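Side-chain contacts in probable hydrolase (Pseudomonas aeruginosa, PDB 7AL6), which is of unknown function but has an alpha/beta hydrolase fold and is probably a hydrolase, perhaps a lipolytic one: residues P243-R246 against A247-E250; V167-R170 against M171-V174; L211-T214 against Q215-L219; D268-A271 against G272-V276. All coordinates share one frame; numbering follows the deposited sequence.

Contact 1 (P243-R246 against A247-E250); sequences PRMR and ALLE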
loop_
_atom_site.group_PDB
_atom_site.type_symbol
_atom_site.label_atom_id
_atom_site.label_comp_id
_atom_site.label_asym_id
_atom_site.label_seq_id
_atom_site.Cartn_x
_atom_site.Cartn_y
_atom_site.Cartn_z
ATOM N N PRO A 243 -8.909 28.873 31.379
ATOM C CA PRO A 243 -8.337 29.292 32.655
ATOM C C PRO A 243 -8.414 28.214 33.740
ATOM O O PRO A 243 -7.927 28.441 34.796
ATOM C CB PRO A 243 -9.162 30.514 33.061
ATOM C CG PRO A 243 -10.473 30.299 32.364
ATOM C CD PRO A 243 -10.107 29.630 31.059
ATOM N N ARG A 244 -9.090 27.099 33.476
ATOM C CA ARG A 244 -9.144 25.921 34.384
ATOM C C ARG A 244 -7.751 25.265 34.467
ATOM O O ARG A 244 -7.428 24.670 35.489
ATOM C CB ARG A 244 -10.233 24.955 33.924
ATOM C CG ARG A 244 -11.507 25.061 34.748
ATOM C CD ARG A 244 -12.522 23.964 34.478
ATOM N NE ARG A 244 -12.001 22.613 34.637
ATOM C CZ ARG A 244 -12.424 21.565 33.941
ATOM N NH1 ARG A 244 -11.894 20.373 34.140
ATOM N NH2 ARG A 244 -13.392 21.710 33.059
ATOM N N MET A 245 -6.960 25.373 33.406
ATOM C CA MET A 245 -5.590 24.839 33.289
ATOM C C MET A 245 -4.696 25.426 34.380
ATOM O O MET A 245 -3.841 24.707 34.863
ATOM C CB MET A 245 -5.002 25.255 31.941
ATOM C CG MET A 245 -5.330 24.314 30.812
ATOM S SD MET A 245 -4.642 22.682 31.028
ATOM C CE MET A 245 -3.063 23.116 31.733
ATOM N N ARG A 246 -4.885 26.692 34.742
ATOM C CA ARG A 246 -3.976 27.410 35.664
ATOM C C ARG A 246 -3.868 26.653 36.983
ATOM O O ARG A 246 -2.775 26.523 37.477
ATOM C CB ARG A 246 -4.518 28.827 35.827
ATOM C CG ARG A 246 -3.799 29.682 36.851
ATOM C CD ARG A 246 -4.154 31.134 36.634
ATOM N NE ARG A 246 -2.930 31.884 36.493
ATOM C CZ ARG A 246 -2.484 32.416 35.367
ATOM N NH1 ARG A 246 -1.337 33.064 35.376
ATOM N NH2 ARG A 246 -3.178 32.322 34.249
ATOM N N ALA A 247 -4.960 26.121 37.498
ATOM C CA ALA A 247 -4.930 25.363 38.747
ATOM C C ALA A 247 -4.261 24.005 38.564
ATOM O O ALA A 247 -3.569 23.519 39.463
ATOM C CB ALA A 247 -6.349 25.169 39.279
ATOM N N LEU A 248 -4.457 23.360 37.418
ATOM C CA LEU A 248 -3.717 22.126 37.184
ATOM C C LEU A 248 -2.216 22.394 37.182
ATOM O O LEU A 248 -1.445 21.695 37.860
ATOM C CB LEU A 248 -4.142 21.483 35.870
ATOM C CG LEU A 248 -3.283 20.291 35.473
ATOM C CD1 LEU A 248 -3.358 19.156 36.497
ATOM C CD2 LEU A 248 -3.709 19.857 34.028
ATOM N N LEU A 249 -1.784 23.419 36.458
ATOM C CA LEU A 249 -0.344 23.720 36.268
ATOM C C LEU A 249 0.311 23.919 37.627
ATOM O O LEU A 249 1.420 23.473 37.796
ATOM C CB LEU A 249 -0.151 24.943 35.377
ATOM C CG LEU A 249 -0.475 24.761 33.898
ATOM C CD1 LEU A 249 -0.131 26.004 33.125
ATOM C CD2 LEU A 249 0.233 23.576 33.293
ATOM N N GLU A 250 -0.408 24.495 38.587
ATOM C CA GLU A 250 0.064 24.777 39.965
ATOM C C GLU A 250 0.367 23.467 40.720
ATOM O O GLU A 250 1.158 23.529 41.633
ATOM C CB GLU A 250 -0.906 25.756 40.641
ATOM C CG GLU A 250 -0.882 27.135 39.983
ATOM C CD GLU A 250 -1.919 28.189 40.361
ATOM O OE1 GLU A 250 -2.889 27.887 41.082
ATOM O OE2 GLU A 250 -1.753 29.323 39.917
#
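Met245 curls forward along its own helix to meet Leu249 one turn on. Its CG stands anti to the carbonyl carbon (chi1 -87°), and further bends at chi2 and chi3 turn the thioether toward the next turn, bringing the methyl CE 3.7 Å from Leu249 CD2. The same CE also comes within 4.0 Å of Leu248 CD2, so one methyl bridges two successive leucines. Below them the backbone pair is sound: Leu249 N gives its hydrogen to Met245 O at 2.9 Å, nearly straight at 163°. One residue later the turn is slacker, with Glu250 N making only a weak bond of 3.3 Å to Arg246 O. Here Glu250 lies back over the backbone, its CG 3.2 Å from Arg246 O, and its OE2 packs against the aliphatic CG of Arg246 at 3.7 Å. The opposite charges stay short of a salt bridge, Arg246 NE being 4.4 Å from Glu250 OE2, with the guanidinium and carboxylate planes almost perpendicular. Met245, Leu248 and Leu249 all rest on Leu128, while Arg246 and Glu250 lie on the exposed side. The result is a short amphipathic helix which, after helix 238-241, belongs to the connection from strand 229-234 to strand 255-259 of the alpha/beta hydrolase sheet.

Contact 2 (V167-R170 against M171-V174); sequences VEAR and MRGV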
loop_
_atom_site.group_PDB
_atom_site.type_symbol
_atom_site.label_atom_id
_atom_site.label_comp_id
_atom_site.label_asym_id
_atom_site.label_seq_id
_atom_site.Cartn_x
_atom_site.Cartn_y
_atom_site.Cartn_z
ATOM N N VAL A 167 -2.301 31.751 1.768
ATOM C CA VAL A 167 -1.776 32.288 3.019
ATOM C C VAL A 167 -2.896 32.866 3.869
ATOM O O VAL A 167 -3.080 32.491 5.037
ATOM C CB VAL A 167 -0.714 33.357 2.719
ATOM C CG1 VAL A 167 -0.490 34.276 3.926
ATOM C CG2 VAL A 167 0.569 32.704 2.267
ATOM N N GLU A 168 -3.631 33.832 3.307
ATOM C CA GLU A 168 -4.739 34.440 4.034
ATOM C C GLU A 168 -5.745 33.403 4.495
ATOM O O GLU A 168 -6.331 33.551 5.570
ATOM C CB GLU A 168 -5.414 35.506 3.158
ATOM C CG GLU A 168 -4.522 36.730 2.956
ATOM C CD GLU A 168 -4.856 37.547 1.713
ATOM O OE1 GLU A 168 -3.953 38.274 1.237
ATOM O OE2 GLU A 168 -6.011 37.478 1.231
ATOM N N ALA A 169 -5.940 32.320 3.741
ATOM C CA ALA A 169 -6.834 31.292 4.264
ATOM C C ALA A 169 -6.301 30.701 5.575
ATOM O O ALA A 169 -7.090 30.266 6.433
ATOM C CB ALA A 169 -7.059 30.213 3.213
ATOM N N ARG A 170 -4.969 30.694 5.760
ATOM C CA ARG A 170 -4.372 30.108 6.967
ATOM C C ARG A 170 -4.379 31.101 8.134
ATOM O O ARG A 170 -4.409 30.687 9.290
ATOM C CB ARG A 170 -2.939 29.625 6.671
ATOM C CG ARG A 170 -2.164 29.022 7.859
ATOM C CD ARG A 170 -2.812 27.799 8.424
ATOM N NE ARG A 170 -2.091 27.243 9.587
ATOM C CZ ARG A 170 -2.295 27.641 10.843
ATOM N NH1 ARG A 170 -3.194 28.594 11.095
ATOM N NH2 ARG A 170 -1.617 27.092 11.847
ATOM N N MET A 171 -4.391 32.409 7.853
ATOM C CA MET A 171 -4.497 33.383 8.932
ATOM C C MET A 171 -5.881 33.357 9.565
ATOM O O MET A 171 -6.016 33.473 10.785
ATOM C CB MET A 171 -4.177 34.768 8.398
ATOM C CG MET A 171 -2.746 34.890 8.015
ATOM S SD MET A 171 -2.432 36.314 6.989
ATOM C CE MET A 171 -2.427 37.555 8.309
ATOM N N ARG A 172 -6.918 33.200 8.751
ATOM C CA ARG A 172 -8.269 33.115 9.283
ATOM C C ARG A 172 -8.486 31.785 9.983
ATOM O O ARG A 172 -9.168 31.713 11.014
ATOM C CB ARG A 172 -9.293 33.287 8.153
ATOM C CG ARG A 172 -9.150 34.571 7.299
ATOM C CD ARG A 172 -10.118 34.537 6.090
ATOM N NE ARG A 172 -9.970 33.285 5.338
ATOM C CZ ARG A 172 -10.693 32.931 4.277
ATOM N NH1 ARG A 172 -11.650 33.731 3.818
ATOM N NH2 ARG A 172 -10.458 31.766 3.678
ATOM N N GLY A 173 -7.906 30.722 9.437
ATOM C CA GLY A 173 -8.184 29.394 9.939
ATOM C C GLY A 173 -7.576 29.160 11.307
ATOM O O GLY A 173 -6.538 29.726 11.660
ATOM N N VAL A 174 -8.245 28.299 12.082
ATOM C CA VAL A 174 -7.810 27.933 13.426
ATOM C C VAL A 174 -7.628 29.229 14.212
ATOM O O VAL A 174 -8.441 30.157 14.094
ATOM C CB VAL A 174 -6.533 27.065 13.368
ATOM C CG1 VAL A 174 -6.236 26.399 14.712
ATOM C CG2 VAL A 174 -6.683 25.972 12.284
#
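Arg172 doubles back along the last turn of its helix, over Glu168 and Ala169. Its CB starts 3.9 Å from Glu168 O, and CG, set anti to the carbonyl carbon, moves in to 3.5 Å from that same oxygen. CD remains beside it. NE still lies near Glu168 O, at 3.7 Å, with Ala169 CA at 3.9 Å, but finds no hydrogen-bond partner in the model although the contact buries it. A bend at chi3 (-52°) brings the guanidinium beside Ala169, where NH2 ends 3.7 Å from Ala169 CA, with the methyl CB hardly farther. Glu168 O itself is engaged by the backbone, accepting from Arg172 N at 3.3 Å and, weakly, from Met171 N. The helix runs out just beyond: Gly173 N still bonds to Ala169 O at 3.1 Å, with the donor tilted 33° from the carbonyl plane, and Gly173 is the first residue to leave helical angles. Farther round, Met171 and Val167 lie side by side and point the same way, Met171 SD 4.2 Å from Val167 CG1. Arg170 NH2 makes a salt bridge to Asp38. Helix 163-172 rests on Ala182 of helix 179-189 through Val167, Arg170 and Met171, while Ala169 meets the loop residue Tyr160 and Arg170 reaches loop residues Ile177 and His264.

Contact 3 (L211-T214 against Q215-L219); sequences LRLT and QAHAL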
loop_
_atom_site.group_PDB
_atom_site.type_symbol
_atom_site.label_atom_id
_atom_site.label_comp_id
_atom_site.label_asym_id
_atom_site.label_seq_id
_atom_site.Cartn_x
_atom_site.Cartn_y
_atom_site.Cartn_z
ATOM N N LEU A 211 -12.213 6.749 20.460
ATOM C CA LEU A 211 -12.119 6.611 21.924
ATOM C C LEU A 211 -11.272 7.750 22.464
ATOM O O LEU A 211 -10.072 7.651 22.377
ATOM C CB LEU A 211 -11.500 5.268 22.288
ATOM C CG LEU A 211 -11.435 4.979 23.782
ATOM C CD1 LEU A 211 -12.818 4.940 24.393
ATOM C CD2 LEU A 211 -10.711 3.690 24.047
ATOM N N ARG A 212 -11.877 8.768 23.047
ATOM C CA ARG A 212 -11.138 9.886 23.648
ATOM C C ARG A 212 -10.520 9.429 24.969
ATOM O O ARG A 212 -11.024 8.510 25.567
ATOM C CB ARG A 212 -12.077 11.073 23.832
ATOM C CG ARG A 212 -11.510 12.358 23.269
ATOM C CD ARG A 212 -12.364 13.055 22.253
ATOM N NE ARG A 212 -13.198 14.021 22.919
ATOM C CZ ARG A 212 -13.436 15.250 22.504
ATOM N NH1 ARG A 212 -14.226 16.025 23.214
ATOM N NH2 ARG A 212 -12.899 15.711 21.399
ATOM N N LEU A 213 -9.403 10.020 25.361
ATOM C CA LEU A 213 -8.822 9.785 26.693
ATOM C C LEU A 213 -9.768 10.433 27.702
ATOM O O LEU A 213 -10.268 11.487 27.419
ATOM C CB LEU A 213 -7.458 10.455 26.803
ATOM C CG LEU A 213 -6.341 9.917 25.930
ATOM C CD1 LEU A 213 -5.114 10.767 26.094
ATOM C CD2 LEU A 213 -6.037 8.489 26.267
ATOM N N THR A 214 -10.041 9.793 28.820
ATOM C CA THR A 214 -10.787 10.458 29.880
ATOM C C THR A 214 -9.889 11.456 30.579
ATOM O O THR A 214 -8.660 11.423 30.450
ATOM C CB THR A 214 -11.314 9.456 30.899
ATOM O OG1 THR A 214 -10.223 9.009 31.727
ATOM C CG2 THR A 214 -11.942 8.266 30.210
ATOM N N GLN A 215 -10.518 12.336 31.361
ATOM C CA GLN A 215 -9.752 13.265 32.184
ATOM C C GLN A 215 -8.746 12.542 33.058
ATOM O O GLN A 215 -7.619 13.011 33.232
ATOM C CB GLN A 215 -10.693 14.115 33.062
ATOM C CG GLN A 215 -9.944 15.121 33.921
ATOM C CD GLN A 215 -10.828 16.266 34.464
ATOM O OE1 GLN A 215 -10.696 17.431 34.061
ATOM N NE2 GLN A 215 -11.724 15.927 35.377
ATOM N N ALA A 216 -9.126 11.390 33.618
ATOM C CA ALA A 216 -8.183 10.643 34.442
ATOM C C ALA A 216 -7.027 10.078 33.607
ATOM O O ALA A 216 -5.877 10.056 34.061
ATOM C CB ALA A 216 -8.922 9.519 35.179
ATOM N N HIS A 217 -7.301 9.601 32.392
ATOM C CA HIS A 217 -6.200 9.203 31.504
ATOM C C HIS A 217 -5.199 10.334 31.317
ATOM O O HIS A 217 -3.995 10.176 31.575
ATOM C CB HIS A 217 -6.742 8.764 30.136
ATOM C CG HIS A 217 -7.375 7.418 30.149
ATOM N ND1 HIS A 217 -8.740 7.237 30.186
ATOM C CD2 HIS A 217 -6.831 6.183 30.150
ATOM C CE1 HIS A 217 -9.008 5.944 30.199
ATOM N NE2 HIS A 217 -7.866 5.283 30.152
ATOM N N ALA A 218 -5.694 11.499 30.882
ATOM C CA ALA A 218 -4.816 12.641 30.624
ATOM C C ALA A 218 -4.010 13.046 31.847
ATOM O O ALA A 218 -2.820 13.376 31.735
ATOM C CB ALA A 218 -5.640 13.832 30.137
ATOM N N LEU A 219 -4.646 13.090 33.024
ATOM C CA LEU A 219 -3.923 13.539 34.212
ATOM C C LEU A 219 -2.885 12.495 34.648
ATOM O O LEU A 219 -1.800 12.848 35.114
ATOM C CB LEU A 219 -4.925 13.861 35.347
ATOM C CG LEU A 219 -5.871 15.052 35.121
ATOM C CD1 LEU A 219 -6.892 15.263 36.256
ATOM C CD2 LEU A 219 -5.110 16.353 34.906
#
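A capping box opens helix 215-223, with Thr214 as its N-cap and His217 as the partner three residues on. The hydroxyl OG1 of Thr214 sits between its own backbone N and carbonyl carbon (chi1 75°), where it accepts from His217 N at 3.1 Å along a nearly straight line of 168°. In return, Thr214 N donates to ring nitrogen ND1 of His217 at 3.2 Å, coming in 26° out of the imidazole plane. ND1 also lies 2.8 Å from Thr214 OG1, a hydrogen bond in which either atom could be the donor. The two approaches to ND1 compete for its one site, and together probably limit the rotation of the ring; the methyl CG2 of Thr214 packs close by, 3.4 Å from His217 ND1. Leu213 supplies the apolar flank: its CB and CD2 both reach CB of His217, the former at 3.8 Å. The first backbone bond of the helix runs from Ala218 N to Thr214 O at 3.0 Å. Thr214 and His217 also pack against His217 and Thr214 of a second subunit, so the cap lies at a subunit interface. Side chain to backbone in both directions, as in a capping box, it starts helix 215-223, which leads to strand 229-234 of the main sheet.

Contact 4 (D268-A271 against G272-V276); sequences DDEA and GAQAV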
loop_
_atom_site.group_PDB
_atom_site.type_symbol
_atom_site.label_atom_id
_atom_site.label_comp_id
_atom_site.label_asym_id
_atom_site.label_seq_id
_atom_site.Cartn_x
_atom_site.Cartn_y
_atom_site.Cartn_z
ATOM N N ASP A 268 5.295 33.468 15.188
ATOM C CA ASP A 268 4.623 34.710 14.747
ATOM C C ASP A 268 5.642 35.787 14.408
ATOM O O ASP A 268 5.489 36.397 13.399
ATOM C CB ASP A 268 3.659 35.231 15.801
ATOM C CG ASP A 268 2.354 34.493 15.773
ATOM O OD1 ASP A 268 2.015 34.021 14.725
ATOM O OD2 ASP A 268 1.747 34.365 16.794
ATOM N N ASP A 269 6.683 35.950 15.196
ATOM C CA ASP A 269 7.623 37.024 14.945
ATOM C C ASP A 269 8.940 36.702 15.617
ATOM O O ASP A 269 9.060 35.751 16.393
ATOM C CB ASP A 269 7.085 38.381 15.441
ATOM C CG ASP A 269 6.634 38.335 16.890
ATOM O OD1 ASP A 269 7.362 37.763 17.743
ATOM O OD2 ASP A 269 5.531 38.836 17.161
ATOM N N GLU A 270 9.944 37.507 15.300
ATOM C CA GLU A 270 11.266 37.248 15.854
ATOM C C GLU A 270 11.290 37.518 17.350
ATOM O O GLU A 270 12.032 36.851 18.067
ATOM C CB GLU A 270 12.329 38.089 15.153
ATOM C CG GLU A 270 12.705 37.566 13.760
ATOM C CD GLU A 270 13.351 36.177 13.797
ATOM O OE1 GLU A 270 14.239 35.954 14.651
ATOM O OE2 GLU A 270 12.959 35.315 12.979
ATOM N N ALA A 271 10.456 38.457 17.830
ATOM C CA ALA A 271 10.392 38.755 19.257
ATOM C C ALA A 271 9.957 37.530 20.059
ATOM O O ALA A 271 10.577 37.186 21.057
ATOM C CB ALA A 271 9.429 39.918 19.517
ATOM N N GLY A 272 8.887 36.860 19.633
ATOM C CA GLY A 272 8.503 35.631 20.294
ATOM C C GLY A 272 9.554 34.551 20.155
ATOM O O GLY A 272 9.889 33.874 21.127
ATOM N N ALA A 273 10.105 34.386 18.945
ATOM C CA ALA A 273 11.097 33.339 18.744
ATOM C C ALA A 273 12.236 33.499 19.724
ATOM O O ALA A 273 12.716 32.521 20.309
ATOM C CB ALA A 273 11.638 33.371 17.312
ATOM N N GLN A 274 12.703 34.732 19.903
ATOM C CA GLN A 274 13.868 34.952 20.754
ATOM C C GLN A 274 13.553 34.665 22.213
ATOM O O GLN A 274 14.399 34.164 22.956
ATOM C CB GLN A 274 14.338 36.397 20.644
ATOM C CG GLN A 274 15.256 36.665 19.498
ATOM C CD GLN A 274 15.394 38.153 19.207
ATOM O OE1 GLN A 274 15.522 38.555 18.052
ATOM N NE2 GLN A 274 15.373 38.972 20.254
ATOM N N ALA A 275 12.380 35.088 22.650
ATOM C CA ALA A 275 12.016 34.926 24.039
ATOM C C ALA A 275 11.845 33.458 24.356
ATOM O O ALA A 275 12.342 32.992 25.372
ATOM C CB ALA A 275 10.740 35.693 24.337
ATOM N N VAL A 276 11.159 32.707 23.489
ATOM C CA VAL A 276 11.103 31.266 23.704
ATOM C C VAL A 276 12.500 30.677 23.695
ATOM O O VAL A 276 12.859 29.862 24.555
ATOM C CB VAL A 276 10.186 30.595 22.663
ATOM C CG1 VAL A 276 10.255 29.074 22.852
ATOM C CG2 VAL A 276 8.761 31.119 22.823
#
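Asp269 caps the start of helix 270-284 with its carboxylate, taking the hydrogen of Gly272 N. Across the two segments, the polar side-chain interaction is this cap: Asp269 OD1 lies 2.6 Å from Gly272 N, the N-H...O angle is 174°, almost straight, and the donor comes nearly along the C-O axis of OD1. With CG tucked between the backbone N and the carbonyl carbon (chi1 52°), the acid turns back over the first turn. Its negative charge there would probably interact favourably with the helix dipole. The backbone bonds take over directly: Ala273 N to Asp269 O at 3.1 Å, Gln274 N to Glu270 O at 2.9 Å, and Ala275 N to Ala271 O at 3.2 Å. Van der Waals packing is light by comparison. Gln274 runs alongside the carbonyl of Glu270, its CB and CG each 3.5 Å from Glu270 O, whereas the methyl of Ala275 sits 3.6 Å from Ala271 O. From this turn the Glu270 carboxylate reaches out to Lys49 and Arg45 in salt bridges, and Asp268 O bonds to Ser178. Ala275 and Val276 face Leu259, so the helix packs by this side on strand 255-259, the last strand of the main sheet.

How the contacts relate
Following the chain, contact 2 comes first, at the end of helix 163-172, then contact 3 at the start of helix 215-223, contact 1 in helix 245-250, and contact 4 at the start of helix 270-284. Each joins adjoining residues, so none closes a long loop, and the four run in series without nesting or crossing. Contacts 1 and 3 alone touch: Leu248 CD1 meets Leu219 CD2 at 3.7 Å, and Arg244 packs on Gln215, bringing helices 215-223 and 245-250 together. Contacts 2 and 4 stay apart, about 8 Å between nearest atoms, yet both reach Ile177, through Arg170 and Asp268. Strand 255-259 is shared by contacts 1 and 4.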